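Local structure of Ketoacyl_synth_N domain-containing protein (Photorhabdus luminescens subsp. laumondii, 6SMO) at residues Y72-V77 with S143-F148; S84-D89 with F224-E229; G246-F251 with A266-H271. The protein probably takes part in 3-oxoacyl-[acyl-carrier-protein] synthesis, as a ketoacyl-synthase-family protein that assembles with a PKS ketosynthase chain. One frame throughout, in Å; residues are numbered along the deposited sequence.

Contact 1. Residues Y72-V77 with S143-F148; sequences YGIVAV and SLLYGF
Tyr146 reaches from the last turn of helix 137-146 toward Val77 on helix 68-84. Its CB lies over one face of the Phe148 ring, 3.4 Å above that plane and shifted toward the rim, so the start of the side chain rests on the residue two places ahead. With CG anti to its own carbonyl carbon (chi1 -64°), the ring then runs out toward the other helix, where CE2 meets Val77 CG1 at 3.8 Å. CZ passes the same methyl at 4.1 Å, the group approaching the ring obliquely, and Tyr146 OH lies 4.0 Å from Val77 CG1. Val77 turns CG1 to the tyrosine by holding it anti to the backbone N (chi1 163°), and the two side chains slide past each other in opposite directions. At the tip, Tyr146 OH is hydrogen-bonded to Glu78 OE1, one residue beyond Val77, so the apolar contact and the polar hold draw on the same turn of helix 68-84. A second touch lies one turn back along that helix, at the residue just before Tyr146: Leu145 CD1 meets Ile74 CG2 at 4.0 Å and Ile74 CD1 at 4.1 Å, the two side chains crossing at about a right angle. Gly147, with a positive phi of 87°, ends helix 137-146 and turns the chain toward Phe148, whose O is bound by Asn293 of the neighbouring PKS_KS chain. Val77 packs on Leu182 and Phe148 on Ile98, so both helices lie against strands 96-101 and 180-187, as in the layered thiolase fold.

Contact 2. Residues S84-D89 with F224-E229; sequences SRLDVD and FLVLEE
Ser84, at the end of helix 68-84, brings its CA within 7.0 Å of the CA of Val226 on strand 218-229, and Arg85, with a positive phi of 67°, turns the chain out of the helix. Two residues past Ser84, Leu86 points back to the strand and makes two of the three contacts. Its CD1 meets Val226 CG1 at 3.6 Å, the two side chains reaching toward each other tip to tip. That valine methyl stands anti to the backbone N (chi1 -179°) and also touches Ser84 CB, at 4.1 Å, which makes it the point where helix end and loop converge on the strand. Ser84 OG is turned to its own helix and bonded to Leu81 O. Next along the strand on the same side is Glu228, whose CG sits between backbone N and carbonyl carbon (chi1 56°) before the chain extends. Its OE2 comes up to the leucine from the opposite direction, 4.0 Å from Leu86 CD2 and 4.1 Å from Leu86 CD1, so both leucine methyls border a buried carboxylate. That group is well provided for: Thr8 OG1 is bonded to OE2 and His232 ND1 to OE1, while Arg236 bridges the two segments, NH1 hydrogen-bonded to Ser84 O and NH2 in a salt bridge with Glu228 OE2. Such company would probably favour the ionised form. The loop leaving helix 68-84 thus folds back on strand 218-229, which runs antiparallel to strands 5-13 and 180-187 in the mixed sheet, in keeping with the thiolase fold; Leu86 also packs on Leu81 of the helix and Val180 of strand 180-187.

Contact 3. Residues G246-F251 with A266-H271; sequences GFVDYF and AELFNH
Leu268 lies in the loop that ends the helical connection from strand 242-251 to strand 275-278, and it drops onto Gly246 and Val248 of the strand that starts this connection. Its CD2 settles on the backbone of Gly246, 3.7 Å from CA and 3.8 Å from C; with no side chain in the way, the glycine lets the methyl reach the main chain. The other branch serves Val248: Leu268 CD1 meets Val248 CG2 at 3.7 Å, the two side chains crossing obliquely. This branch of the valine is the one anti to its carbonyl carbon (CG1 having taken the place anti to N, chi1 164°). The two strands run the same way in one mixed sheet with strands 362-369 and 351-356 between them, so the connection is a beta-alpha-beta crossover, consistent with the thiolase fold. Leu268 accordingly packs on Ala365 and Ile353 of the intervening strands as well. Phe247 points away from the loop, its ring edge-to-face with Tyr168, and Asp249 OD2 is hydrogen-bonded to Ser183 OG of the neighbouring PKS_KS chain.

Contacts 1 and 2 share helix 68-84, whose middle turns serve the first and whose end serves the second. They touch directly: Phe224 of strand 218-229 packs on Ala76, and Phe148 on Val88. Contact 3 stands apart, its centre 30 Å from that of contact 1 and 26 Å from that of contact 2, although contacts 2 and 3 both reach the same mixed sheet. Contact 2 is the buried one; contacts 1 and 3 are partly buried, and each has residues meeting the PKS_KS chain. All three join apolar groups without a hydrogen bond across, but contact 2 borders a buried, salt-bridged carboxylate, contact 1 includes a tyrosine hydroxyl, and contact 3 uses bare glycine backbone.

Contact 1. Residues Y72-V77 with S143-F148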
ATOM      1  N   TYR C  72      10.061  13.736   4.230  1.00 40.68           N
ATOM      2  CA  TYR C  72       9.142  14.482   5.134  1.00 40.60           C
ATOM      3  C   TYR C  72       8.602  13.544   6.221  1.00 40.45           C
ATOM      4  O   TYR C  72       8.421  13.995   7.369  1.00 40.06           O
ATOM      5  CB  TYR C  72       7.974  15.100   4.358  1.00 40.28           C
ATOM      6  CG  TYR C  72       8.333  16.121   3.306  1.00 40.37           C
ATOM      7  CD1 TYR C  72       9.440  16.946   3.433  1.00 40.66           C
ATOM      8  CD2 TYR C  72       7.534  16.284   2.184  1.00 40.20           C
ATOM      9  CE1 TYR C  72       9.758  17.885   2.463  1.00 41.05           C
ATOM     10  CE2 TYR C  72       7.834  17.221   1.209  1.00 40.46           C
ATOM     11  CZ  TYR C  72       8.950  18.026   1.348  1.00 41.05           C
ATOM     12  OH  TYR C  72       9.252  18.951   0.391  1.00 41.67           O
ATOM     13  N   GLY C  73       8.342  12.283   5.863  1.00 40.44           N
ATOM     14  CA  GLY C  73       7.797  11.255   6.772  1.00 40.36           C
ATOM     15  C   GLY C  73       8.774  10.893   7.878  1.00 40.69           C
ATOM     16  O   GLY C  73       8.340  10.821   9.043  1.00 40.48           O
ATOM     17  N   ILE C  74      10.048  10.682   7.529  1.00 41.47           N
ATOM     18  CA  ILE C  74      11.117  10.196   8.457  1.00 41.66           C
ATOM     19  C   ILE C  74      11.443  11.291   9.483  1.00 41.78           C
ATOM     20  O   ILE C  74      11.598  10.944  10.671  1.00 41.85           O
ATOM     21  CB  ILE C  74      12.362   9.731   7.669  1.00 41.68           C
ATOM     22  CG1 ILE C  74      12.050   8.509   6.799  1.00 41.36           C
ATOM     23  CG2 ILE C  74      13.533   9.460   8.603  1.00 41.99           C
ATOM     24  CD1 ILE C  74      13.014   8.303   5.653  1.00 41.60           C
ATOM     25  N   VAL C  75      11.543  12.555   9.050  1.00 42.11           N
ATOM     26  CA  VAL C  75      11.868  13.715   9.938  1.00 42.81           C
ATOM     27  C   VAL C  75      10.709  13.940  10.918  1.00 42.90           C
ATOM     28  O   VAL C  75      10.986  14.312  12.074  1.00 43.51           O
ATOM     29  CB  VAL C  75      12.200  14.999   9.147  1.00 43.22           C
ATOM     30  CG1 VAL C  75      13.428  14.818   8.267  1.00 43.22           C
ATOM     31  CG2 VAL C  75      11.028  15.508   8.323  1.00 43.22           C
ATOM     32  N   ALA C  76       9.466  13.717  10.475  1.00 42.04           N
ATOM     33  CA  ALA C  76       8.236  13.852  11.293  1.00 41.82           C
ATOM     34  C   ALA C  76       8.206  12.760  12.372  1.00 41.90           C
ATOM     35  O   ALA C  76       7.877  13.086  13.529  1.00 42.25           O
ATOM     36  CB  ALA C  76       7.013  13.789  10.409  1.00 41.44           C
ATOM     37  N   VAL C  77       8.541  11.519  11.998  1.00 41.55           N
ATOM     38  CA  VAL C  77       8.571  10.331  12.906  1.00 41.49           C
ATOM     39  C   VAL C  77       9.671  10.530  13.959  1.00 42.39           C
ATOM     40  O   VAL C  77       9.411  10.220  15.139  1.00 41.65           O
ATOM     41  CB  VAL C  77       8.761   9.021  12.117  1.00 40.99           C
ATOM     42  CG1 VAL C  77       9.204   7.865  13.003  1.00 40.87           C
ATOM     43  CG2 VAL C  77       7.500   8.645  11.351  1.00 40.61           C
ATOM     44  N   SER C 143      10.875   1.133   8.579  1.00 35.24           N
ATOM     45  CA  SER C 143      11.051  -0.234   9.139  1.00 35.67           C
ATOM     46  C   SER C 143      12.517  -0.677   9.028  1.00 36.02           C
ATOM     47  O   SER C 143      12.937  -1.494   9.866  1.00 36.51           O
ATOM     48  CB  SER C 143      10.119  -1.225   8.485  1.00 35.61           C
ATOM     49  OG  SER C 143      10.445  -1.412   7.117  1.00 35.87           O
ATOM     50  N   LEU C 144      13.266  -0.167   8.042  1.00 35.77           N
ATOM     51  CA  LEU C 144      14.716  -0.462   7.867  1.00 36.19           C
ATOM     52  C   LEU C 144      15.532   0.329   8.898  1.00 36.87           C
ATOM     53  O   LEU C 144      16.461  -0.261   9.484  1.00 38.32           O
ATOM     54  CB  LEU C 144      15.158  -0.113   6.439  1.00 35.85           C
ATOM     55  CG  LEU C 144      14.575  -0.972   5.317  1.00 35.68           C
ATOM     56  CD1 LEU C 144      15.134  -0.541   3.970  1.00 35.58           C
ATOM     57  CD2 LEU C 144      14.838  -2.455   5.543  1.00 35.97           C
ATOM     58  N   LEU C 145      15.200   1.609   9.105  1.00 36.51           N
ATOM     59  CA  LEU C 145      15.957   2.544   9.985  1.00 36.75           C
ATOM     60  C   LEU C 145      15.787   2.143  11.457  1.00 37.06           C
ATOM     61  O   LEU C 145      16.814   2.052  12.160  1.00 37.44           O
ATOM     62  CB  LEU C 145      15.475   3.980   9.748  1.00 36.42           C
ATOM     63  CG  LEU C 145      15.931   4.624   8.439  1.00 36.32           C
ATOM     64  CD1 LEU C 145      15.099   5.860   8.125  1.00 35.93           C
ATOM     65  CD2 LEU C 145      17.409   4.979   8.489  1.00 36.61           C
ATOM     66  N   TYR C 146      14.544   1.920  11.902  1.00 36.97           N
ATOM     67  CA  TYR C 146      14.174   1.676  13.324  1.00 37.05           C
ATOM     68  C   TYR C 146      14.061   0.173  13.618  1.00 36.95           C
ATOM     69  O   TYR C 146      14.243  -0.210  14.791  1.00 37.09           O
ATOM     70  CB  TYR C 146      12.873   2.405  13.668  1.00 37.08           C
ATOM     71  CG  TYR C 146      12.960   3.908  13.580  1.00 37.48           C
ATOM     72  CD1 TYR C 146      13.647   4.641  14.534  1.00 37.87           C
ATOM     73  CD2 TYR C 146      12.360   4.602  12.540  1.00 37.36           C
ATOM     74  CE1 TYR C 146      13.736   6.023  14.460  1.00 38.09           C
ATOM     75  CE2 TYR C 146      12.438   5.982  12.451  1.00 37.56           C
ATOM     76  CZ  TYR C 146      13.129   6.696  13.415  1.00 38.10           C
ATOM     77  OH  TYR C 146      13.210   8.055  13.334  1.00 39.05           O
ATOM     78  N   GLY C 147      13.754  -0.646  12.606  1.00 36.46           N
ATOM     79  CA  GLY C 147      13.688  -2.117  12.723  1.00 36.38           C
ATOM     80  C   GLY C 147      12.326  -2.608  13.185  1.00 36.00           C
ATOM     81  O   GLY C 147      12.239  -3.784  13.593  1.00 36.47           O
ATOM     82  N   PHE C 148      11.294  -1.757  13.117  1.00 35.44           N
ATOM     83  CA  PHE C 148       9.906  -2.063  13.559  1.00 34.96           C
ATOM     84  C   PHE C 148       9.311  -3.140  12.642  1.00 35.10           C
ATOM     85  O   PHE C 148       9.347  -2.962  11.406  1.00 34.24           O
ATOM     86  CB  PHE C 148       9.048  -0.793  13.579  1.00 34.36           C
ATOM     87  CG  PHE C 148       9.529   0.305  14.497  1.00 34.11           C
ATOM     88  CD1 PHE C 148      10.154   0.017  15.702  1.00 34.21           C
ATOM     89  CD2 PHE C 148       9.329   1.637  14.164  1.00 33.74           C
ATOM     90  CE1 PHE C 148      10.586   1.034  16.541  1.00 33.90           C
ATOM     91  CE2 PHE C 148       9.758   2.652  15.005  1.00 33.68           C
ATOM     92  CZ  PHE C 148      10.384   2.350  16.193  1.00 33.71           C
TER

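Contact 2. Residues S84-D89 with F224-E229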
ATOM      1  N   SER C  84       8.201  11.664  22.644  1.00 45.39           N
ATOM      2  CA  SER C  84       7.631  10.521  23.408  1.00 46.36           C
ATOM      3  C   SER C  84       8.638  10.016  24.450  1.00 47.83           C
ATOM      4  O   SER C  84       8.191   9.452  25.468  1.00 47.65           O
ATOM      5  CB  SER C  84       7.196   9.409  22.486  1.00 45.51           C
ATOM      6  OG  SER C  84       8.314   8.797  21.863  1.00 45.18           O
ATOM      7  N   ARG C  85       9.939  10.201  24.190  1.00 50.08           N
ATOM      8  CA  ARG C  85      11.068   9.803  25.079  1.00 51.77           C
ATOM      9  C   ARG C  85      11.135   8.273  25.178  1.00 51.09           C
ATOM     10  O   ARG C  85      11.519   7.768  26.253  1.00 50.93           O
ATOM     11  CB  ARG C  85      10.925  10.451  26.462  1.00 54.25           C
ATOM     12  CG  ARG C  85      10.830  11.970  26.437  1.00 56.56           C
ATOM     13  CD  ARG C  85      10.407  12.549  27.774  1.00 59.61           C
ATOM     14  NE  ARG C  85      10.203  13.992  27.710  1.00 62.24           N
ATOM     15  CZ  ARG C  85       9.736  14.746  28.705  1.00 64.13           C
ATOM     16  NH1 ARG C  85       9.593  16.049  28.531  1.00 65.09           N
ATOM     17  NH2 ARG C  85       9.413  14.202  29.867  1.00 65.01           N
ATOM     18  N   LEU C  86      10.794   7.567  24.093  1.00 50.44           N
ATOM     19  CA  LEU C  86      10.857   6.081  24.004  1.00 50.10           C
ATOM     20  C   LEU C  86      12.319   5.646  23.860  1.00 50.62           C
ATOM     21  O   LEU C  86      13.023   6.221  23.006  1.00 50.54           O
ATOM     22  CB  LEU C  86      10.032   5.597  22.805  1.00 49.25           C
ATOM     23  CG  LEU C  86       8.524   5.490  23.030  1.00 49.08           C
ATOM     24  CD1 LEU C  86       7.784   5.410  21.703  1.00 48.30           C
ATOM     25  CD2 LEU C  86       8.185   4.289  23.900  1.00 49.30           C
ATOM     26  N   ASP C  87      12.749   4.669  24.665  1.00 50.99           N
ATOM     27  CA  ASP C  87      14.063   3.985  24.519  1.00 51.93           C
ATOM     28  C   ASP C  87      13.934   2.993  23.356  1.00 52.58           C
ATOM     29  O   ASP C  87      13.644   1.806  23.612  1.00 53.06           O
ATOM     30  CB  ASP C  87      14.499   3.334  25.836  1.00 52.18           C
ATOM     31  CG  ASP C  87      15.996   3.099  25.946  1.00 52.29           C
ATOM     32  OD1 ASP C  87      16.629   2.828  24.904  1.00 50.98           O
ATOM     33  OD2 ASP C  87      16.519   3.193  27.074  1.00 53.56           O
ATOM     34  N   VAL C  88      14.131   3.481  22.125  1.00 53.28           N
ATOM     35  CA  VAL C  88      13.801   2.773  20.850  1.00 53.85           C
ATOM     36  C   VAL C  88      14.621   1.479  20.735  1.00 54.88           C
ATOM     37  O   VAL C  88      14.094   0.509  20.155  1.00 54.29           O
ATOM     38  CB  VAL C  88      14.004   3.691  19.626  1.00 53.93           C
ATOM     39  CG1 VAL C  88      15.470   4.005  19.364  1.00 54.55           C
ATOM     40  CG2 VAL C  88      13.350   3.118  18.379  1.00 53.71           C
ATOM     41  N   ASP C  89      15.853   1.464  21.261  1.00 56.67           N
ATOM     42  CA  ASP C  89      16.780   0.299  21.204  1.00 58.21           C
ATOM     43  C   ASP C  89      16.225  -0.852  22.054  1.00 57.85           C
ATOM     44  O   ASP C  89      16.278  -2.006  21.585  1.00 56.62           O
ATOM     45  CB  ASP C  89      18.190   0.677  21.667  1.00 60.44           C
ATOM     46  CG  ASP C  89      18.915   1.630  20.731  1.00 62.28           C
ATOM     47  OD1 ASP C  89      18.265   2.572  20.234  1.00 63.64           O
ATOM     48  OD2 ASP C  89      20.124   1.421  20.506  1.00 64.42           O
ATOM     49  N   PHE C 224       2.879  13.163  12.138  1.00 35.30           N
ATOM     50  CA  PHE C 224       2.899  11.805  12.743  1.00 35.40           C
ATOM     51  C   PHE C 224       2.627  11.896  14.249  1.00 35.61           C
ATOM     52  O   PHE C 224       2.999  12.907  14.881  1.00 35.88           O
ATOM     53  CB  PHE C 224       4.230  11.107  12.456  1.00 35.28           C
ATOM     54  CG  PHE C 224       4.269  10.354  11.150  1.00 35.25           C
ATOM     55  CD1 PHE C 224       4.585  11.000   9.964  1.00 35.46           C
ATOM     56  CD2 PHE C 224       3.980   8.998  11.106  1.00 35.06           C
ATOM     57  CE1 PHE C 224       4.614  10.306   8.765  1.00 35.26           C
ATOM     58  CE2 PHE C 224       4.010   8.306   9.905  1.00 34.87           C
ATOM     59  CZ  PHE C 224       4.327   8.960   8.737  1.00 34.96           C
ATOM     60  N   LEU C 225       1.985  10.854  14.788  1.00 35.63           N
ATOM     61  CA  LEU C 225       1.691  10.674  16.234  1.00 36.04           C
ATOM     62  C   LEU C 225       2.299   9.347  16.698  1.00 36.28           C
ATOM     63  O   LEU C 225       2.329   8.397  15.889  1.00 36.63           O
ATOM     64  CB  LEU C 225       0.172  10.679  16.448  1.00 36.08           C
ATOM     65  CG  LEU C 225      -0.555  11.965  16.058  1.00 36.23           C
ATOM     66  CD1 LEU C 225      -1.029  11.913  14.613  1.00 36.26           C
ATOM     67  CD2 LEU C 225      -1.734  12.221  16.986  1.00 36.45           C
ATOM     68  N   VAL C 226       2.769   9.293  17.948  1.00 36.58           N
ATOM     69  CA  VAL C 226       3.209   8.042  18.631  1.00 36.72           C
ATOM     70  C   VAL C 226       2.047   7.550  19.502  1.00 36.64           C
ATOM     71  O   VAL C 226       1.984   7.938  20.685  1.00 35.95           O
ATOM     72  CB  VAL C 226       4.494   8.253  19.457  1.00 37.42           C
ATOM     73  CG1 VAL C 226       4.952   6.970  20.137  1.00 37.77           C
ATOM     74  CG2 VAL C 226       5.618   8.831  18.614  1.00 37.69           C
ATOM     75  N   LEU C 227       1.148   6.754  18.916  1.00 36.46           N
ATOM     76  CA  LEU C 227       0.071   6.026  19.640  1.00 36.77           C
ATOM     77  C   LEU C 227       0.691   4.807  20.331  1.00 37.59           C
ATOM     78  O   LEU C 227       1.515   4.126  19.689  1.00 37.24           O
ATOM     79  CB  LEU C 227      -1.023   5.603  18.651  1.00 36.54           C
ATOM     80  CG  LEU C 227      -2.213   6.554  18.531  1.00 36.58           C
ATOM     81  CD1 LEU C 227      -1.762   7.976  18.229  1.00 36.74           C
ATOM     82  CD2 LEU C 227      -3.186   6.064  17.468  1.00 36.45           C
ATOM     83  N   GLU C 228       0.323   4.554  21.590  1.00 38.39           N
ATOM     84  CA  GLU C 228       0.738   3.332  22.330  1.00 39.33           C
ATOM     85  C   GLU C 228      -0.292   2.985  23.411  1.00 39.48           C
ATOM     86  O   GLU C 228      -1.064   3.877  23.817  1.00 38.42           O
ATOM     87  CB  GLU C 228       2.140   3.496  22.922  1.00 40.16           C
ATOM     88  CG  GLU C 228       2.302   4.698  23.833  1.00 40.78           C
ATOM     89  CD  GLU C 228       3.657   4.759  24.518  1.00 41.52           C
ATOM     90  OE1 GLU C 228       3.904   3.925  25.413  1.00 41.74           O
ATOM     91  OE2 GLU C 228       4.470   5.628  24.144  1.00 42.02           O
ATOM     92  N   GLU C 229      -0.281   1.722  23.847  1.00 40.48           N
ATOM     93  CA  GLU C 229      -1.213   1.141  24.851  1.00 41.71           C
ATOM     94  C   GLU C 229      -1.026   1.872  26.186  1.00 42.49           C
ATOM     95  O   GLU C 229       0.129   2.202  26.522  1.00 42.65           O
ATOM     96  CB  GLU C 229      -0.963  -0.365  24.965  1.00 42.35           C
ATOM     97  CG  GLU C 229      -2.075  -1.126  25.666  1.00 43.26           C
ATOM     98  CD  GLU C 229      -1.848  -1.375  27.147  1.00 44.56           C
ATOM     99  OE1 GLU C 229      -2.771  -1.096  27.941  1.00 45.13           O
ATOM    100  OE2 GLU C 229      -0.752  -1.856  27.502  1.00 44.90           O
TER

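Contact 3. Residues G246-F251 with A266-H271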
ATOM      1  N   GLY C 246     -12.336   7.569  20.491  1.00 41.22           N
ATOM      2  CA  GLY C 246     -13.246   7.099  19.427  1.00 40.73           C
ATOM      3  C   GLY C 246     -12.693   7.329  18.030  1.00 39.71           C
ATOM      4  O   GLY C 246     -11.893   8.270  17.851  1.00 39.87           O
ATOM      5  N   PHE C 247     -13.115   6.492  17.077  1.00 38.89           N
ATOM      6  CA  PHE C 247     -12.786   6.579  15.630  1.00 38.19           C
ATOM      7  C   PHE C 247     -14.039   6.263  14.805  1.00 38.16           C
ATOM      8  O   PHE C 247     -14.749   5.290  15.130  1.00 38.26           O
ATOM      9  CB  PHE C 247     -11.636   5.633  15.277  1.00 37.77           C
ATOM     10  CG  PHE C 247     -11.352   5.515  13.801  1.00 37.26           C
ATOM     11  CD1 PHE C 247     -11.113   6.646  13.034  1.00 37.15           C
ATOM     12  CD2 PHE C 247     -11.321   4.278  13.176  1.00 37.21           C
ATOM     13  CE1 PHE C 247     -10.853   6.541  11.675  1.00 36.94           C
ATOM     14  CE2 PHE C 247     -11.058   4.174  11.818  1.00 37.06           C
ATOM     15  CZ  PHE C 247     -10.823   5.306  11.071  1.00 36.92           C
ATOM     16  N   VAL C 248     -14.288   7.068  13.766  1.00 38.02           N
ATOM     17  CA  VAL C 248     -15.458   6.958  12.845  1.00 38.31           C
ATOM     18  C   VAL C 248     -14.929   6.865  11.409  1.00 37.98           C
ATOM     19  O   VAL C 248     -14.068   7.690  11.047  1.00 37.93           O
ATOM     20  CB  VAL C 248     -16.414   8.151  13.033  1.00 38.65           C
ATOM     21  CG1 VAL C 248     -17.404   8.298  11.888  1.00 38.77           C
ATOM     22  CG2 VAL C 248     -17.149   8.071  14.363  1.00 38.78           C
ATOM     23  N   ASP C 249     -15.424   5.894  10.634  1.00 38.30           N
ATOM     24  CA  ASP C 249     -15.023   5.649   9.222  1.00 38.02           C
ATOM     25  C   ASP C 249     -16.231   5.102   8.452  1.00 38.17           C
ATOM     26  O   ASP C 249     -16.465   3.879   8.510  1.00 38.21           O
ATOM     27  CB  ASP C 249     -13.820   4.704   9.148  1.00 37.75           C
ATOM     28  CG  ASP C 249     -13.198   4.583   7.764  1.00 37.33           C
ATOM     29  OD1 ASP C 249     -13.498   5.438   6.904  1.00 38.42           O
ATOM     30  OD2 ASP C 249     -12.414   3.636   7.559  1.00 36.17           O
ATOM     31  N   TYR C 250     -16.966   5.986   7.769  1.00 38.39           N
ATOM     32  CA  TYR C 250     -18.183   5.660   6.978  1.00 38.80           C
ATOM     33  C   TYR C 250     -18.102   6.332   5.604  1.00 38.63           C
ATOM     34  O   TYR C 250     -17.153   7.102   5.353  1.00 38.07           O
ATOM     35  CB  TYR C 250     -19.442   6.079   7.742  1.00 39.64           C
ATOM     36  CG  TYR C 250     -19.732   5.244   8.963  1.00 40.73           C
ATOM     37  CD1 TYR C 250     -20.475   4.078   8.880  1.00 41.33           C
ATOM     38  CD2 TYR C 250     -19.253   5.617  10.208  1.00 41.37           C
ATOM     39  CE1 TYR C 250     -20.740   3.306  10.001  1.00 42.29           C
ATOM     40  CE2 TYR C 250     -19.506   4.858  11.339  1.00 42.08           C
ATOM     41  CZ  TYR C 250     -20.252   3.699  11.236  1.00 42.45           C
ATOM     42  OH  TYR C 250     -20.505   2.947  12.346  1.00 44.17           O
ATOM     43  N   PHE C 251     -19.076   6.027   4.743  1.00 39.00           N
ATOM     44  CA  PHE C 251     -19.201   6.539   3.353  1.00 39.25           C
ATOM     45  C   PHE C 251     -20.645   6.988   3.105  1.00 40.00           C
ATOM     46  O   PHE C 251     -21.563   6.472   3.774  1.00 39.70           O
ATOM     47  CB  PHE C 251     -18.771   5.464   2.352  1.00 39.08           C
ATOM     48  CG  PHE C 251     -18.499   5.979   0.961  1.00 39.21           C
ATOM     49  CD1 PHE C 251     -17.282   6.567   0.650  1.00 39.15           C
ATOM     50  CD2 PHE C 251     -19.458   5.881  -0.035  1.00 39.55           C
ATOM     51  CE1 PHE C 251     -17.031   7.042  -0.628  1.00 39.55           C
ATOM     52  CE2 PHE C 251     -19.205   6.359  -1.312  1.00 39.90           C
ATOM     53  CZ  PHE C 251     -17.993   6.938  -1.607  1.00 39.89           C
ATOM     54  N   ALA C 266     -21.565  12.802  15.820  1.00 52.41           N
ATOM     55  CA  ALA C 266     -22.225  13.399  17.007  1.00 52.72           C
ATOM     56  C   ALA C 266     -22.171  12.425  18.193  1.00 52.53           C
ATOM     57  O   ALA C 266     -22.195  12.906  19.342  1.00 53.20           O
ATOM     58  CB  ALA C 266     -23.646  13.784  16.673  1.00 53.08           C
ATOM     59  N   GLU C 267     -22.104  11.116  17.925  1.00 52.23           N
ATOM     60  CA  GLU C 267     -22.031  10.046  18.960  1.00 52.18           C
ATOM     61  C   GLU C 267     -20.680  10.101  19.688  1.00 50.56           C
ATOM     62  O   GLU C 267     -20.640   9.677  20.861  1.00 49.96           O
ATOM     63  CB  GLU C 267     -22.257   8.663  18.339  1.00 53.31           C
ATOM     64  CG  GLU C 267     -23.719   8.259  18.274  1.00 55.08           C
ATOM     65  CD  GLU C 267     -24.000   6.977  17.508  1.00 56.10           C
ATOM     66  OE1 GLU C 267     -25.151   6.798  17.062  1.00 56.93           O
ATOM     67  OE2 GLU C 267     -23.068   6.158  17.360  1.00 57.14           O
ATOM     68  N   LEU C 268     -19.625  10.595  19.029  1.00 49.50           N
ATOM     69  CA  LEU C 268     -18.248  10.693  19.597  1.00 48.95           C
ATOM     70  C   LEU C 268     -18.239  11.625  20.817  1.00 49.25           C
ATOM     71  O   LEU C 268     -17.408  11.394  21.718  1.00 49.64           O
ATOM     72  CB  LEU C 268     -17.271  11.204  18.530  1.00 47.80           C
ATOM     73  CG  LEU C 268     -16.842  10.200  17.459  1.00 46.90           C
ATOM     74  CD1 LEU C 268     -15.929  10.863  16.439  1.00 46.34           C
ATOM     75  CD2 LEU C 268     -16.148   8.993  18.076  1.00 46.27           C
ATOM     76  N   PHE C 269     -19.113  12.638  20.838  1.00 50.09           N
ATOM     77  CA  PHE C 269     -19.161  13.707  21.874  1.00 50.76           C
ATOM     78  C   PHE C 269     -19.530  13.125  23.244  1.00 52.16           C
ATOM     79  O   PHE C 269     -19.008  13.639  24.253  1.00 52.38           O
ATOM     80  CB  PHE C 269     -20.133  14.819  21.466  1.00 50.43           C
ATOM     81  CG  PHE C 269     -19.560  15.821  20.496  1.00 50.02           C
ATOM     82  CD1 PHE C 269     -19.685  15.638  19.127  1.00 49.49           C
ATOM     83  CD2 PHE C 269     -18.886  16.944  20.952  1.00 50.41           C
ATOM     84  CE1 PHE C 269     -19.153  16.560  18.237  1.00 49.27           C
ATOM     85  CE2 PHE C 269     -18.355  17.863  20.060  1.00 50.09           C
ATOM     86  CZ  PHE C 269     -18.489  17.669  18.705  1.00 49.46           C
ATOM     87  N   ASN C 270     -20.389  12.098  23.279  1.00 53.52           N
ATOM     88  CA  ASN C 270     -20.953  11.501  24.522  1.00 55.03           C
ATOM     89  C   ASN C 270     -21.725  12.583  25.292  1.00 55.95           C
ATOM     90  O   ASN C 270     -21.666  12.587  26.539  1.00 55.18           O
ATOM     91  CB  ASN C 270     -19.869  10.829  25.378  1.00 55.72           C
ATOM     92  CG  ASN C 270     -19.637   9.379  25.010  1.00 56.06           C
ATOM     93  OD1 ASN C 270     -19.606   9.027  23.833  1.00 57.76           O
ATOM     94  ND2 ASN C 270     -19.473   8.529  26.012  1.00 56.24           N
ATOM     95  N   HIS C 271     -22.423  13.464  24.563  1.00 57.13           N
ATOM     96  CA  HIS C 271     -23.251  14.582  25.093  1.00 58.33           C
ATOM     97  C   HIS C 271     -22.393  15.541  25.933  1.00 58.07           C
ATOM     98  O   HIS C 271     -22.940  16.131  26.887  1.00 58.88           O
ATOM     99  CB  HIS C 271     -24.441  14.036  25.898  1.00 59.86           C
ATOM    100  CG  HIS C 271     -25.300  13.074  25.147  1.00 61.06           C
ATOM    101  ND1 HIS C 271     -25.323  11.722  25.434  1.00 61.16           N
ATOM    102  CD2 HIS C 271     -26.172  13.260  24.131  1.00 61.54           C
ATOM    103  CE1 HIS C 271     -26.168  11.116  24.626  1.00 61.26           C
ATOM    104  NE2 HIS C 271     -26.702  12.038  23.816  1.00 61.52           N
TER